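Local coordinates for engineered protein (Artificial gene, PDB 3VB8) that is an artificial protein that probably serves as a computationally designed, protein-based enzyme inhibitor, at residues Leu54-Tyr59 and Val82-Lys87; Phe37-Glu42 and Val132-Tyr137. All blocks are in the same frame, centred on the assembly; numbering follows the deposited sequence.

Overall arrangement
Both contacts are partly buried and hold different elements. Interaction 1 lies about 18 Å from the centre of the chain and joins residues leading into strand 57-67 to the end of strand 72-82 and the turn after it. Interaction 2, about 12 Å from that centre, ties the loop between strands 36-37 and 42-44 to the loop between helices 114-122 and 143-156. Interaction 1 is held by one good and one weak backbone hydrogen bond beside a buried valine; interaction 2 has a buried valine too, but its polar link is a lysine side chain reaching a carbonyl. The centres are about 18 Å apart, yet Y59 CE2 packs 3.6 Å from V38 CG2.

Interaction 1. Residues Leu54-Tyr59 and Val82-Lys87; sequences LLPGNY and VDKDGK
V82 N donates a hydrogen bond to G57 O at 2.9 Å, nearly straight at the hydrogen (168°) and almost in line with the carbonyl bond; this is the sound polar link between the segments. The return bond, G57 N to V82 O at 3.3 Å, is weak and bent (139°).

The apolar part centres on V82, whose two methyls divide the work. CG1, anti to the backbone N (chi1 178°), lies 3.8 Å from P56 CA, whereas CG2, beside the backbone N, approaches Y59 CE1 at 4.1 Å and L54 CD1 at 4.2 Å. The proline ring also leans over the turn backbone, with its CB 3.5 Å from D83 O.

Two local features shape the segments. Residues D83 to G86 form a type I beta turn with a G1 bulge, as in a 3:5 hairpin between strands 72-82 and 88-99: G86 N bonds to D83 O, D83 N bonds to K87 O at 3.0 Å, and G86 has a positive phi. In 54-59, Y59 OH donates to L55 O at 2.7 Å, in the carbonyl plane on a lone pair, fixing the outer end of the ring while L54 CG sits over one face, toward the rim. G57 is extended, at backbone angles that would drive a side chain into the preceding carbonyl oxygen, a conformation suited to glycine.

Since the cross-segment bonds use backbone atoms, the polar pairing depends on chain path more than on side-chain identity; side-chain identity enters through V82, whose methyls lie against P56, L54 and Y59.

Interaction 2. Residues Phe37-Glu42 and Val132-Tyr137; sequences FVKPFE and VEESNY
V132 and K39 bury the most surface here, followed by E134. The V132 side chain points at the 37-42 backbone: its CB meets P40 CD at 3.4 Å, its CG1 lies 3.7 Å from K39 CA, and its CG2 approaches F37 CB at 4.2 Å. K39 leaves its backbone with CG anti to N, bends at chi2 (98°) and then runs extended alongside V132, with CD 3.8 Å from CG1 of that valine. This path brings K39 NZ to where it donates a hydrogen bond to V132 O at 2.9 Å, with a C=O...NZ angle of 164°. E134 folds back across the lysine chain at about a right angle, setting its OE1 3.3 Å from K39 CD; K39 NZ stays 4.1 Å from E134 OE1, too far for a salt bridge. A methionine in place of K39 would probably leave V132 O without this donor and E134 without its nearby positive charge. The loop before helix 143-156 thus packs on the loop linking strands 36-37 and 42-44, which itself rests on helix 114-122 through F37 and on Y52 of strand 49-54 through V38 and P40.

Interaction 1. Residues Leu54-Tyr59 and Val82-Lys87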
# COMPACT_ATOMS: atom_id res chain seq x y z
N LEU A 54 -15.14 1.15 -12.48
CA LEU A 54 -15.91 -0.08 -12.43
C LEU A 54 -17.45 0.11 -12.43
O LEU A 54 -18.00 1.06 -11.86
CB LEU A 54 -15.53 -0.89 -11.18
CG LEU A 54 -14.09 -1.33 -11.02
CD1 LEU A 54 -13.93 -2.04 -9.68
CD2 LEU A 54 -13.73 -2.27 -12.14
N LEU A 55 -18.13 -0.83 -13.07
CA LEU A 55 -19.58 -0.86 -13.15
C LEU A 55 -19.98 -2.03 -12.28
O LEU A 55 -19.27 -3.03 -12.21
CB LEU A 55 -20.01 -1.10 -14.59
CG LEU A 55 -19.66 -0.02 -15.60
CD1 LEU A 55 -19.92 -0.53 -17.01
CD2 LEU A 55 -20.49 1.22 -15.30
N PRO A 56 -21.11 -1.91 -11.58
CA PRO A 56 -21.57 -2.99 -10.71
C PRO A 56 -21.32 -4.37 -11.30
O PRO A 56 -21.61 -4.61 -12.47
CB PRO A 56 -23.05 -2.68 -10.55
CG PRO A 56 -23.04 -1.17 -10.53
CD PRO A 56 -22.10 -0.82 -11.67
N GLY A 57 -20.78 -5.27 -10.50
CA GLY A 57 -20.52 -6.61 -10.99
C GLY A 57 -19.49 -7.31 -10.13
O GLY A 57 -19.12 -6.83 -9.06
N ASN A 58 -19.04 -8.47 -10.61
CA ASN A 58 -18.03 -9.24 -9.90
C ASN A 58 -16.65 -9.14 -10.55
O ASN A 58 -16.51 -9.15 -11.77
CB ASN A 58 -18.45 -10.70 -9.80
CG ASN A 58 -19.78 -10.85 -9.12
OD1 ASN A 58 -20.80 -11.05 -9.77
ND2 ASN A 58 -19.79 -10.74 -7.78
N TYR A 59 -15.63 -9.02 -9.70
CA TYR A 59 -14.25 -8.92 -10.16
C TYR A 59 -13.34 -9.75 -9.27
O TYR A 59 -13.73 -10.15 -8.18
CB TYR A 59 -13.77 -7.47 -10.13
CG TYR A 59 -14.60 -6.52 -10.94
CD1 TYR A 59 -15.80 -6.01 -10.45
CD2 TYR A 59 -14.20 -6.15 -12.21
CE1 TYR A 59 -16.57 -5.14 -11.21
CE2 TYR A 59 -14.96 -5.28 -12.98
CZ TYR A 59 -16.15 -4.78 -12.48
OH TYR A 59 -16.88 -3.88 -13.22
N VAL A 82 -18.97 -5.46 -6.56
CA VAL A 82 -19.51 -4.11 -6.50
C VAL A 82 -21.03 -4.16 -6.46
O VAL A 82 -21.68 -4.68 -7.37
CB VAL A 82 -19.06 -3.27 -7.73
CG1 VAL A 82 -19.67 -1.88 -7.66
CG2 VAL A 82 -17.54 -3.18 -7.78
N ASP A 83 -21.59 -3.62 -5.38
CA ASP A 83 -23.03 -3.61 -5.17
C ASP A 83 -23.81 -2.80 -6.21
O ASP A 83 -23.22 -2.12 -7.05
CB ASP A 83 -23.32 -3.05 -3.78
CG ASP A 83 -24.79 -3.15 -3.40
OD1 ASP A 83 -25.33 -4.28 -3.36
OD2 ASP A 83 -25.40 -2.10 -3.12
N LYS A 84 -25.13 -2.88 -6.14
CA LYS A 84 -26.01 -2.15 -7.05
C LYS A 84 -25.79 -0.64 -6.99
O LYS A 84 -25.92 0.06 -7.99
CB LYS A 84 -27.48 -2.47 -6.74
CG LYS A 84 -28.00 -3.78 -7.30
CD LYS A 84 -28.88 -3.59 -8.55
CE LYS A 84 -28.11 -3.62 -9.87
NZ LYS A 84 -27.30 -2.40 -10.15
N ASP A 85 -25.47 -0.14 -5.81
CA ASP A 85 -25.25 1.29 -5.68
C ASP A 85 -23.81 1.65 -5.32
O ASP A 85 -23.56 2.64 -4.62
CB ASP A 85 -26.21 1.88 -4.64
CG ASP A 85 -26.27 1.05 -3.37
OD1 ASP A 85 -25.21 0.85 -2.72
OD2 ASP A 85 -27.39 0.60 -3.00
N GLY A 86 -22.86 0.86 -5.82
CA GLY A 86 -21.45 1.12 -5.58
C GLY A 86 -20.82 0.81 -4.22
O GLY A 86 -19.90 1.52 -3.79
N LYS A 87 -21.25 -0.26 -3.57
CA LYS A 87 -20.69 -0.64 -2.28
C LYS A 87 -19.75 -1.82 -2.50
O LYS A 87 -20.20 -2.91 -2.80
CB LYS A 87 -21.82 -1.03 -1.32
CG LYS A 87 -21.36 -1.43 0.08
CD LYS A 87 -22.54 -1.78 0.99
CE LYS A 87 -22.08 -2.19 2.39
NZ LYS A 87 -21.31 -3.47 2.39

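Interaction 2. Residues Phe37-Glu42 and Val132-Tyr137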
# COMPACT_ATOMS: atom_id res chain seq x y z
N PHE A 37 -8.68 -9.22 -17.79
CA PHE A 37 -8.29 -8.05 -17.00
C PHE A 37 -9.01 -6.77 -17.40
O PHE A 37 -9.13 -6.46 -18.59
CB PHE A 37 -6.75 -7.85 -17.08
CG PHE A 37 -5.96 -9.02 -16.54
CD1 PHE A 37 -5.92 -9.29 -15.16
CD2 PHE A 37 -5.37 -9.94 -17.40
CE1 PHE A 37 -5.32 -10.46 -14.66
CE2 PHE A 37 -4.77 -11.10 -16.90
CZ PHE A 37 -4.75 -11.36 -15.54
N VAL A 38 -9.47 -6.02 -16.40
CA VAL A 38 -10.17 -4.76 -16.62
C VAL A 38 -9.15 -3.75 -17.06
O VAL A 38 -7.99 -3.86 -16.67
CB VAL A 38 -10.82 -4.29 -15.33
CG1 VAL A 38 -11.32 -2.89 -15.48
CG2 VAL A 38 -11.97 -5.21 -15.01
N LYS A 39 -9.56 -2.79 -17.88
CA LYS A 39 -8.64 -1.78 -18.37
C LYS A 39 -8.70 -0.55 -17.50
O LYS A 39 -9.78 -0.05 -17.22
CB LYS A 39 -8.98 -1.40 -19.82
CG LYS A 39 -8.10 -0.30 -20.36
CD LYS A 39 -6.95 -0.84 -21.21
CE LYS A 39 -6.20 0.30 -21.91
NZ LYS A 39 -5.09 -0.19 -22.80
N PRO A 40 -7.56 -0.03 -17.04
CA PRO A 40 -7.49 1.17 -16.20
C PRO A 40 -7.86 2.39 -17.01
O PRO A 40 -7.54 2.42 -18.17
CB PRO A 40 -6.03 1.21 -15.77
CG PRO A 40 -5.62 -0.25 -15.84
CD PRO A 40 -6.24 -0.68 -17.13
N PHE A 41 -8.51 3.39 -16.43
CA PHE A 41 -8.87 4.57 -17.20
C PHE A 41 -7.78 5.59 -16.94
O PHE A 41 -7.65 6.58 -17.65
CB PHE A 41 -10.23 5.10 -16.75
CG PHE A 41 -10.19 5.90 -15.47
CD1 PHE A 41 -9.99 7.29 -15.51
CD2 PHE A 41 -10.33 5.29 -14.22
CE1 PHE A 41 -9.95 8.05 -14.34
CE2 PHE A 41 -10.29 6.04 -13.03
CZ PHE A 41 -10.10 7.42 -13.09
N GLU A 42 -6.99 5.33 -15.92
CA GLU A 42 -5.91 6.25 -15.58
C GLU A 42 -4.83 5.50 -14.82
O GLU A 42 -5.11 4.52 -14.14
CB GLU A 42 -6.47 7.40 -14.72
CG GLU A 42 -5.40 8.20 -13.96
CD GLU A 42 -5.99 9.33 -13.09
OE1 GLU A 42 -7.05 9.10 -12.46
OE2 GLU A 42 -5.40 10.44 -13.03
N VAL A 132 -2.51 -2.61 -18.65
CA VAL A 132 -3.45 -3.58 -19.17
C VAL A 132 -3.51 -3.34 -20.65
O VAL A 132 -3.96 -2.29 -21.08
CB VAL A 132 -4.85 -3.39 -18.55
CG1 VAL A 132 -5.89 -4.02 -19.41
CG2 VAL A 132 -4.90 -4.04 -17.18
N GLU A 133 -3.04 -4.30 -21.43
CA GLU A 133 -3.07 -4.18 -22.87
C GLU A 133 -4.42 -4.65 -23.34
O GLU A 133 -4.84 -5.76 -23.00
CB GLU A 133 -1.97 -5.05 -23.48
CG GLU A 133 -0.56 -4.51 -23.22
CD GLU A 133 0.54 -5.44 -23.71
OE1 GLU A 133 0.47 -5.85 -24.89
OE2 GLU A 133 1.47 -5.75 -22.93
N GLU A 134 -5.12 -3.81 -24.11
CA GLU A 134 -6.43 -4.17 -24.65
C GLU A 134 -6.12 -5.44 -25.37
O GLU A 134 -5.72 -5.41 -26.53
CB GLU A 134 -6.93 -3.11 -25.63
CG GLU A 134 -8.44 -3.04 -25.85
CD GLU A 134 -9.20 -2.65 -24.58
OE1 GLU A 134 -8.74 -1.73 -23.87
OE2 GLU A 134 -10.24 -3.26 -24.28
N SER A 135 -6.27 -6.56 -24.68
CA SER A 135 -5.94 -7.83 -25.30
C SER A 135 -7.08 -8.70 -25.87
O SER A 135 -8.27 -8.37 -25.84
CB SER A 135 -5.12 -8.67 -24.32
OG SER A 135 -3.91 -8.00 -24.03
N ASN A 136 -6.65 -9.84 -26.41
CA ASN A 136 -7.51 -10.83 -27.03
C ASN A 136 -7.56 -12.16 -26.23
O ASN A 136 -7.12 -12.25 -25.07
CB ASN A 136 -6.96 -11.08 -28.44
CG ASN A 136 -7.92 -11.84 -29.31
OD1 ASN A 136 -7.50 -12.43 -30.30
ND2 ASN A 136 -9.20 -11.83 -28.96
N TYR A 137 -8.10 -13.18 -26.89
CA TYR A 137 -8.25 -14.52 -26.35
C TYR A 137 -9.41 -14.64 -25.37
O TYR A 137 -9.90 -13.64 -24.87
CB TYR A 137 -6.97 -14.98 -25.66
CG TYR A 137 -6.95 -16.46 -25.40
CD1 TYR A 137 -7.13 -17.37 -26.44
CD2 TYR A 137 -6.76 -16.96 -24.11
CE1 TYR A 137 -7.14 -18.75 -26.20
CE2 TYR A 137 -6.76 -18.34 -23.87
CZ TYR A 137 -6.96 -19.22 -24.92
OH TYR A 137 -6.99 -20.57 -24.69